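Side-chain contacts in 2-pyrone-4,6-dicarboxylic acid hydrolase, putative (Pseudomonas putida, PDB 2FFI), which probably hydrolyses the lactone ring of 2-pyrone-4,6-dicarboxylate, and has a TIM-barrel fold: residues Val60-Ser63 and Phe64-Thr67; Arg91-Glu94 and Gln95-Ala99. All coordinates share one frame; numbering follows the deposited sequence.

The two contacts follow one another along the chain of a TIM barrel. They neither nest nor cross. Contact 1 (60-67) comes first, in the loop between strand 56-57 and helix 70-78, where it closes a tight 3-10 turn. A phosphate ion, probably from the crystallisation liquor, lies about 5 Å from the side chain of S63. After helix 70-78 the chain reaches contact 2 (91-99), which ends a loop by starting helix 95-102. The centres of contact 1 and contact 2 are about 17 Å apart. The nearest atoms of contact 1 and contact 2 are about 6 Å apart, without touching. A weak hydrogen bond from T67 to E90, the residue just before contact 2, ties the two loops together.

Contact 1. Residues Val60-Ser63 and Phe64-Thr67; sequences VQPS and FLGT
P62 sits between F64 and L65 in a 3-10 turn of a TIM-barrel loop. Its CG lies over one face of the F64 ring, and its CB comes 3.7 Å from F64 CE2. On L65 the touching branch is CD1, which packs against P62 CG where the two side chains meet at a slant. The backbone makes the turn. L65 N donates to P62 O at 3.0 Å, and G66 N donates to S63 O at 2.9 Å. Both bonds join residues three apart, as 3-10 geometry requires. G66 then leaves the turn with a positive phi of 56°, which suits glycine.

Q61 ties the exit of the turn back to its entrance. Its CG is anti to the backbone N (chi1 171°), and the chain bends at chi2. The Q61 and L65 side chains cross at about a right angle, with NE2 passing L65 CB on its way to the G66 carbonyl. NE2 also donates to D68 O, so two acceptors hold this buried amide. Further out, F22 meets the F64 ring edge-to-face, and H20 ND1 is hydrogen-bonded to V60 O. The Q61 NE2 to G66 O bond is 2.7 Å long and nearly straight at 177°; G66 O lies in the amide plane, but NE2 stands above the carbonyl plane.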
loop_
_atom_site.group_PDB
_atom_site.type_symbol
_atom_site.label_atom_id
_atom_site.label_comp_id
_atom_site.label_asym_id
_atom_site.label_seq_id
_atom_site.Cartn_x
_atom_site.Cartn_y
_atom_site.Cartn_z
ATOM N N VAL A 60 -1.990 -0.579 6.878
ATOM C CA VAL A 60 -1.053 -1.579 6.431
ATOM C C VAL A 60 -0.140 -1.868 7.605
ATOM O O VAL A 60 0.155 -0.985 8.417
ATOM C CB VAL A 60 -0.243 -1.097 5.217
ATOM C CG1 VAL A 60 0.874 -2.061 4.923
ATOM C CG2 VAL A 60 -1.161 -0.978 4.000
ATOM N N GLN A 61 0.270 -3.119 7.723
ATOM C CA GLN A 61 1.159 -3.510 8.806
ATOM C C GLN A 61 2.496 -2.773 8.657
ATOM O O GLN A 61 3.101 -2.775 7.579
ATOM C CB GLN A 61 1.385 -5.031 8.777
ATOM C CG GLN A 61 2.456 -5.523 9.733
ATOM C CD GLN A 61 2.064 -5.364 11.183
ATOM O OE1 GLN A 61 1.248 -4.504 11.537
ATOM N NE2 GLN A 61 2.658 -6.189 12.043
ATOM N N PRO A 62 2.956 -2.107 9.727
ATOM C CA PRO A 62 4.230 -1.385 9.659
ATOM C C PRO A 62 5.390 -2.391 9.771
ATOM O O PRO A 62 5.370 -3.266 10.635
ATOM C CB PRO A 62 4.139 -0.421 10.845
ATOM C CG PRO A 62 3.296 -1.159 11.825
ATOM C CD PRO A 62 2.249 -1.845 10.996
ATOM N N SER A 63 6.395 -2.274 8.905
ATOM C CA SER A 63 7.532 -3.203 8.919
ATOM C C SER A 63 8.137 -3.529 10.276
ATOM O O SER A 63 8.333 -4.702 10.600
ATOM C CB SER A 63 8.659 -2.696 8.026
ATOM O OG SER A 63 8.245 -2.624 6.679
ATOM N N PHE A 64 8.441 -2.512 11.076
ATOM C CA PHE A 64 9.066 -2.759 12.380
ATOM C C PHE A 64 8.265 -3.607 13.372
ATOM O O PHE A 64 8.709 -3.821 14.487
ATOM C CB PHE A 64 9.442 -1.423 13.034
ATOM C CG PHE A 64 8.261 -0.611 13.480
ATOM C CD1 PHE A 64 7.676 -0.838 14.719
ATOM C CD2 PHE A 64 7.742 0.386 12.671
ATOM C CE1 PHE A 64 6.593 -0.087 15.149
ATOM C CE2 PHE A 64 6.652 1.147 13.093
ATOM C CZ PHE A 64 6.081 0.909 14.336
ATOM N N LEU A 65 7.092 -4.080 12.965
ATOM C CA LEU A 65 6.254 -4.886 13.836
ATOM C C LEU A 65 6.238 -6.344 13.368
ATOM O O LEU A 65 5.783 -7.240 14.085
ATOM C CB LEU A 65 4.822 -4.309 13.894
ATOM C CG LEU A 65 4.653 -3.009 14.694
ATOM C CD1 LEU A 65 3.170 -2.591 14.818
ATOM C CD2 LEU A 65 5.227 -3.222 16.080
ATOM N N GLY A 66 6.749 -6.569 12.161
ATOM C CA GLY A 66 6.807 -7.904 11.605
ATOM C C GLY A 66 5.461 -8.584 11.543
ATOM O O GLY A 66 4.489 -7.997 11.085
ATOM N N THR A 67 5.398 -9.822 12.025
ATOM C CA THR A 67 4.158 -10.589 11.987
ATOM C C THR A 67 3.145 -10.262 13.080
ATOM O O THR A 67 2.002 -10.709 13.020
ATOM C CB THR A 67 4.451 -12.079 12.016
ATOM O OG1 THR A 67 5.328 -12.391 10.931
ATOM C CG2 THR A 67 3.178 -12.868 11.828
#

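Contact 2. Residues Arg91-Glu94 and Gln95-Ala99; sequences RDVE and QATLA
The E94 carboxylate carries the methyl of T97 on one face. T97 CG2 stands over the flat group, about equally far from its two oxygens, though the modelled closeness is doubtful at this resolution. T97 OG1 is above the same face, nearer the OE2 end, at 3.4 Å from E94 OE2. The two side chains cross at about a right angle. E94 is folded back to make this contact: CG lies between the backbone N and the carbonyl carbon (chi1 76°), and the chain bends again at chi2. On the way, E94 CG rests against A96 CB at 3.7 Å.

E94 is the N-cap residue of helix 95-102. T97 N donates to E94 O at 3.1 Å, but the bond is weak, with an angle of 128°. T97 OG1 has both E94 O and E94 OE2 within weak hydrogen-bonding distance, and which one takes its proton is not settled. The start of the helix would tend to favour a negative charge on E94.

V93 adds the apolar part. Its CG1, anti to the backbone N (chi1 -174°), is directed at the first turn. There it touches L98 CD1 at 3.5 Å and also meets T97 OG1. Within the helix, A99 N bonds to Q95 O and closes the first full turn.

This is a surface contact. R91, in the loop three residues before E94, makes a cation-pi contact with W126. Side chains of helix 95-102 touch helix 127-136: L98 on R132, Q95 and A99 on Q136. Strand 108-110 follows it in the chain.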
loop_
_atom_site.group_PDB
_atom_site.type_symbol
_atom_site.label_atom_id
_atom_site.label_comp_id
_atom_site.label_asym_id
_atom_site.label_seq_id
_atom_site.Cartn_x
_atom_site.Cartn_y
_atom_site.Cartn_z
ATOM N N ARG A 91 5.839 -17.356 7.481
ATOM C CA ARG A 91 5.957 -18.321 6.392
ATOM C C ARG A 91 4.755 -19.258 6.278
ATOM O O ARG A 91 3.973 -19.141 5.349
ATOM C CB ARG A 91 7.236 -19.151 6.551
ATOM C CG ARG A 91 7.654 -19.900 5.287
ATOM C CD ARG A 91 8.489 -19.021 4.354
ATOM N NE ARG A 91 9.900 -18.987 4.757
ATOM C CZ ARG A 91 10.863 -18.337 4.102
ATOM N NH1 ARG A 91 10.584 -17.653 2.999
ATOM N NH2 ARG A 91 12.114 -18.368 4.551
ATOM N N ASP A 92 4.611 -20.190 7.214
ATOM C CA ASP A 92 3.495 -21.127 7.174
ATOM C C ASP A 92 2.366 -20.771 8.144
ATOM O O ASP A 92 2.521 -20.838 9.365
ATOM C CB ASP A 92 3.996 -22.559 7.426
ATOM C CG ASP A 92 5.058 -22.637 8.525
ATOM O OD1 ASP A 92 4.721 -22.432 9.716
ATOM O OD2 ASP A 92 6.241 -22.907 8.195
ATOM N N VAL A 93 1.223 -20.388 7.583
ATOM C CA VAL A 93 0.064 -20.001 8.379
ATOM C C VAL A 93 -1.166 -20.773 7.927
ATOM O O VAL A 93 -1.345 -21.027 6.737
ATOM C CB VAL A 93 -0.212 -18.495 8.234
ATOM C CG1 VAL A 93 -1.329 -18.085 9.177
ATOM C CG2 VAL A 93 1.052 -17.707 8.534
ATOM N N GLU A 94 -2.030 -21.124 8.870
ATOM C CA GLU A 94 -3.218 -21.888 8.528
ATOM C C GLU A 94 -4.428 -21.045 8.114
ATOM O O GLU A 94 -4.618 -19.935 8.605
ATOM C CB GLU A 94 -3.587 -22.812 9.694
ATOM C CG GLU A 94 -4.266 -22.145 10.896
ATOM C CD GLU A 94 -3.365 -21.214 11.701
ATOM O OE1 GLU A 94 -3.396 -21.318 12.961
ATOM O OE2 GLU A 94 -2.648 -20.380 11.090
ATOM N N GLN A 95 -5.239 -21.577 7.201
ATOM C CA GLN A 95 -6.425 -20.867 6.730
ATOM C C GLN A 95 -7.285 -20.360 7.878
ATOM O O GLN A 95 -7.898 -19.296 7.786
ATOM C CB GLN A 95 -7.288 -21.764 5.851
ATOM C CG GLN A 95 -6.686 -22.103 4.512
ATOM C CD GLN A 95 -6.711 -20.955 3.527
ATOM O OE1 GLN A 95 -6.425 -21.149 2.351
ATOM N NE2 GLN A 95 -7.039 -19.757 3.997
ATOM N N ALA A 96 -7.342 -21.124 8.958
ATOM C CA ALA A 96 -8.141 -20.700 10.090
ATOM C C ALA A 96 -7.860 -19.244 10.479
ATOM O O ALA A 96 -8.788 -18.450 10.588
ATOM C CB ALA A 96 -7.900 -21.622 11.278
ATOM N N THR A 97 -6.596 -18.874 10.677
ATOM C CA THR A 97 -6.335 -17.502 11.082
ATOM C C THR A 97 -6.588 -16.489 9.968
ATOM O O THR A 97 -6.968 -15.355 10.258
ATOM C CB THR A 97 -4.901 -17.311 11.657
ATOM O OG1 THR A 97 -3.935 -17.324 10.602
ATOM C CG2 THR A 97 -4.589 -18.399 12.648
ATOM N N LEU A 98 -6.391 -16.883 8.706
ATOM C CA LEU A 98 -6.629 -15.964 7.590
ATOM C C LEU A 98 -8.114 -15.601 7.489
ATOM O O LEU A 98 -8.471 -14.455 7.220
ATOM C CB LEU A 98 -6.165 -16.573 6.261
ATOM C CG LEU A 98 -4.666 -16.638 5.948
ATOM C CD1 LEU A 98 -3.977 -17.506 6.970
ATOM C CD2 LEU A 98 -4.447 -17.203 4.547
ATOM N N ALA A 99 -8.978 -16.583 7.715
ATOM C CA ALA A 99 -10.407 -16.360 7.653
ATOM C C ALA A 99 -10.796 -15.404 8.747
ATOM O O ALA A 99 -11.468 -14.412 8.489
ATOM C CB ALA A 99 -11.137 -17.666 7.819
#